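Local structure of ribonucleoside-diphosphate reductase, alpha chain (Actinobacillus ureae ATCC 25976, 6DQX) at residues P102-S108 with S287-L292; G133-Y137 with H270-L274. The protein probably reduces ribonucleoside diphosphates to deoxyribonucleoside diphosphates as the catalytic alpha subunit of a class Id ribonucleotide reductase. All blocks are in the same frame, centred on the assembly; numbering follows the deposited sequence.

Contact 1 (P102-S108 with S287-L292)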
# COMPACT_ATOMS: atom_id res chain seq x y z
N PRO A 102 13.66 18.60 5.00
CA PRO A 102 14.64 18.70 6.11
C PRO A 102 14.15 18.15 7.46
O PRO A 102 14.83 18.38 8.48
CB PRO A 102 14.88 20.22 6.16
CG PRO A 102 13.51 20.76 5.94
CD PRO A 102 12.92 19.87 4.85
N ILE A 103 13.02 17.43 7.49
CA ILE A 103 12.45 16.87 8.73
C ILE A 103 13.05 15.50 9.06
O ILE A 103 13.52 14.82 8.16
CB ILE A 103 10.90 16.79 8.73
CG1 ILE A 103 10.37 16.08 7.46
CG2 ILE A 103 10.29 18.20 8.81
CD1 ILE A 103 8.98 15.51 7.57
N SER A 104 13.05 15.14 10.34
CA SER A 104 13.65 13.87 10.85
C SER A 104 12.65 12.88 11.47
O SER A 104 13.04 11.82 11.97
CB SER A 104 14.76 14.20 11.89
OG SER A 104 15.92 14.70 11.22
N CYS A 105 11.37 13.20 11.43
CA CYS A 105 10.33 12.24 11.82
C CYS A 105 9.03 12.58 11.10
O CYS A 105 8.83 13.71 10.61
CB CYS A 105 10.15 12.21 13.37
SG CYS A 105 9.39 13.71 14.04
N PHE A 106 8.13 11.61 11.08
CA PHE A 106 6.81 11.74 10.48
C PHE A 106 5.92 10.69 11.15
O PHE A 106 6.15 9.47 11.00
CB PHE A 106 6.90 11.53 8.96
CG PHE A 106 5.66 11.93 8.21
CD1 PHE A 106 4.50 11.18 8.31
CD2 PHE A 106 5.65 13.07 7.41
CE1 PHE A 106 3.35 11.54 7.63
CE2 PHE A 106 4.50 13.44 6.72
CZ PHE A 106 3.34 12.69 6.84
N GLY A 107 4.96 11.15 11.93
CA GLY A 107 4.13 10.28 12.76
C GLY A 107 2.67 10.42 12.49
O GLY A 107 2.12 11.49 12.68
N SER A 108 2.05 9.33 12.02
CA SER A 108 0.64 9.35 11.62
C SER A 108 -0.26 8.62 12.60
O SER A 108 0.14 7.63 13.25
CB SER A 108 0.45 8.74 10.23
OG SER A 108 1.40 9.25 9.32
N SER A 287 -0.42 14.94 11.27
CA SER A 287 0.67 13.95 11.44
C SER A 287 1.88 14.75 11.98
O SER A 287 2.27 15.76 11.39
CB SER A 287 1.02 13.30 10.12
OG SER A 287 -0.09 12.52 9.71
N PHE A 288 2.44 14.33 13.10
CA PHE A 288 3.57 15.10 13.66
C PHE A 288 4.79 15.02 12.78
O PHE A 288 5.07 13.98 12.17
CB PHE A 288 3.85 14.76 15.13
CG PHE A 288 4.37 13.36 15.40
CD1 PHE A 288 5.65 12.99 15.06
CD2 PHE A 288 3.57 12.45 16.08
CE1 PHE A 288 6.13 11.70 15.37
CE2 PHE A 288 4.05 11.17 16.39
CZ PHE A 288 5.31 10.81 16.03
N VAL A 289 5.49 16.15 12.69
CA VAL A 289 6.82 16.23 12.13
C VAL A 289 7.68 17.10 13.04
O VAL A 289 7.17 17.94 13.79
CB VAL A 289 6.83 16.78 10.69
CG1 VAL A 289 6.10 15.83 9.75
CG2 VAL A 289 6.17 18.15 10.61
N CYS A 290 8.99 16.94 12.91
CA CYS A 290 9.93 17.69 13.74
C CYS A 290 11.29 17.71 13.04
O CYS A 290 11.56 16.87 12.20
CB CYS A 290 10.04 17.01 15.11
SG CYS A 290 10.77 18.01 16.41
N CYS A 291 12.12 18.67 13.37
CA CYS A 291 13.47 18.69 12.83
C CYS A 291 14.43 18.74 13.99
O CYS A 291 14.04 19.07 15.12
CB CYS A 291 13.70 19.85 11.90
SG CYS A 291 13.39 21.44 12.66
N LEU A 292 15.66 18.39 13.72
CA LEU A 292 16.63 18.27 14.78
C LEU A 292 17.98 18.76 14.37
O LEU A 292 18.32 18.81 13.20
CB LEU A 292 16.71 16.83 15.29
CG LEU A 292 17.41 15.72 14.51
CD1 LEU A 292 18.92 15.72 14.73
CD2 LEU A 292 16.85 14.35 14.89
O HOH W 1 15.94 17.38 10.81
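The CA of Gly107 sits over the face of the Phe288 ring where two antiparallel strands of the ribonucleotide reductase barrel meet. Gly107 CA is 3.5 Å from the centroid of Phe288 and 13° off its normal, a CH-pi contact made possible by the lack of a glycine side chain. Phe288 CG stands between its own backbone N and carbonyl carbon (chi1 67°), which folds the ring back over the partner strand. The same two residues form a hydrogen-bonded pair: Gly107 N reaches Phe288 O at 2.8 Å, while the return bond from Phe288 N is weak. At the edge of the ring, near its plane, comes the sulfur of Cys105. That SG also touches Cys290 CB at 3.5 Å, but the sulfurs Cys105 SG and Cys290 SG stay 5.1 Å apart, so no disulfide links them. Cys105 and Cys290 stand where class I reductases carry the cysteine pair oxidised in turnover, so they are probably that pair, here reduced. On the other sheet face Val289 CG1 touches both Ile103 CD1, 3.6 Å away, and the rim atom CD2 of Phe106.

Toward Ser104 and Leu292, both partly exposed, the pairing loosens. Ser104 N still makes a nearly straight bond to Cys290 O (2.9 Å, 172°), yet Cys290 N is buried without a partner. Beyond it a water takes over, bonded to Ser104 OG at 2.7 Å, accepting from Leu292 N and donating to Pro102 O; Leu292 CD2 rests on Ser104 CB.

Helix 114-130 supplies Glu123, whose carboxylate oxygens bind Ser108 OG and Ser287 OG separately. Phe106 and Val289 also meet Ala336 of helix 334-343, Ile103 and Cys291 touch helix 308-327, and strand 134-137 continues the sheet beside Phe106 and Ser108.

Contact 2 (G133-Y137 with H270-L274)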
# COMPACT_ATOMS: atom_id res chain seq x y z
N GLY A 133 12.49 8.76 7.90
CA GLY A 133 11.84 7.84 8.83
C GLY A 133 10.36 8.15 9.02
O GLY A 133 9.92 9.31 8.93
N THR A 134 9.59 7.10 9.27
CA THR A 134 8.16 7.24 9.50
C THR A 134 7.67 6.35 10.60
O THR A 134 8.29 5.34 10.97
CB THR A 134 7.33 6.94 8.22
OG1 THR A 134 7.65 5.64 7.77
CG2 THR A 134 7.63 7.92 7.15
N SER A 135 6.52 6.69 11.13
CA SER A 135 5.93 5.90 12.18
C SER A 135 4.44 6.12 12.20
O SER A 135 3.93 7.16 11.71
CB SER A 135 6.53 6.30 13.55
OG SER A 135 6.27 7.67 13.81
N ALA A 136 3.73 5.20 12.83
CA ALA A 136 2.30 5.34 12.98
C ALA A 136 1.70 4.62 14.16
O ALA A 136 2.21 3.58 14.65
CB ALA A 136 1.58 4.93 11.67
N TYR A 137 0.58 5.14 14.62
CA TYR A 137 -0.18 4.55 15.72
C TYR A 137 -1.33 3.69 15.19
O TYR A 137 -2.20 4.21 14.50
CB TYR A 137 -0.74 5.63 16.63
CG TYR A 137 -1.58 5.12 17.78
CD1 TYR A 137 -1.03 4.30 18.77
CD2 TYR A 137 -2.92 5.43 17.88
CE1 TYR A 137 -1.81 3.84 19.84
CE2 TYR A 137 -3.72 4.96 18.93
CZ TYR A 137 -3.15 4.16 19.91
OH TYR A 137 -3.90 3.71 20.97
N HIS A 270 -0.20 9.61 21.23
CA HIS A 270 -0.57 8.20 21.11
C HIS A 270 0.62 7.28 21.06
O HIS A 270 0.51 6.09 21.43
CB HIS A 270 -1.40 7.96 19.83
CG HIS A 270 -2.63 8.80 19.73
ND1 HIS A 270 -3.74 8.59 20.52
CD2 HIS A 270 -2.95 9.82 18.91
CE1 HIS A 270 -4.67 9.47 20.22
NE2 HIS A 270 -4.23 10.22 19.22
N ALA A 271 1.72 7.80 20.51
CA ALA A 271 2.87 7.01 20.10
C ALA A 271 4.08 7.92 19.97
O ALA A 271 3.95 9.15 19.89
CB ALA A 271 2.60 6.34 18.75
N SER A 272 5.25 7.32 19.92
CA SER A 272 6.47 8.04 19.56
C SER A 272 6.87 7.79 18.09
O SER A 272 6.04 7.35 17.26
CB SER A 272 7.57 7.71 20.60
OG SER A 272 8.76 8.46 20.38
N ASN A 273 8.11 8.11 17.74
CA ASN A 273 8.59 8.06 16.38
C ASN A 273 9.46 6.83 16.17
O ASN A 273 9.52 5.96 17.02
CB ASN A 273 9.37 9.32 16.05
CG ASN A 273 10.68 9.40 16.81
OD1 ASN A 273 10.68 9.18 18.01
ND2 ASN A 273 11.78 9.66 16.14
N LEU A 274 10.13 6.78 15.02
CA LEU A 274 11.01 5.66 14.69
C LEU A 274 12.09 5.40 15.76
O LEU A 274 12.43 4.25 16.01
CB LEU A 274 11.69 5.95 13.35
CG LEU A 274 12.58 4.87 12.77
CD1 LEU A 274 11.74 3.67 12.39
CD2 LEU A 274 13.31 5.41 11.55
O HOH W 2 3.89 7.70 15.49
O HOH W 3 -4.07 6.79 22.53
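Tyr137 receives the CB of His270 over one face of its ring, off centre toward the rim, in a CH-pi contact 3.6 Å from His270 CB to the centroid of Tyr137. Here strand 134-137 of the reductase barrel meets an irregular segment, 270-274, running roughly antiparallel to it and probably part of the finger loop that enters the barrel and carries the radical cysteine in this family. The imidazole continues beyond the CB: the two ring planes are only 15° apart but slid so far that they barely overlap, with the centroids of Tyr137 and His270 separated by 5.0 Å. At the imidazole edge, in its plane, a water sits 2.7 Å from His270 ND1 and makes only a weak bond to Tyr137 OH. That hydroxyl has a stronger partner in Asp186, and the Tyr137 side chain comes within about 4 Å of a bound magnesium ion.

With Tyr137 CG opposite its backbone N, chi1 178° carries the ring out across the CB of His270, and Tyr137 CB is left to touch Ala271 CB at 4.0 Å. At the far end Leu274 CD2 packs on Gly133 CA, 3.9 Å away.

Asn273 turns its amide away from the strand, to Ile278 N through OD1 and to Glu277 through ND2, and its carbonyl O meets the hydroxyl of Tyr184 on strand 181-186. In the middle, a water bridges the gap, 2.9 Å from Ser135 OG and donating a hydrogen bond to Ser272 O at 2.8 Å.

How the contacts relate
Contacts 1 and 2 have centres about 9 Å apart, on the same side of the chain's centre. They share one sheet, in which strands 105-109 and 134-137 are parallel neighbours; probable backbone bonds run from Ser135 N to Phe106 O and from Tyr137 N to Ser108 O. Along the chain, contact 2 is nested within the loop closed by contact 1. Helix 114-130 connects the two parallel strands as a beta-alpha-beta crossover. Contact 1 brings strands about 180 residues apart side by side in the barrel wall, where it probably holds the redox cysteines; contact 2 sets the presumed finger loop against the neighbouring strand, so both probably border the active site.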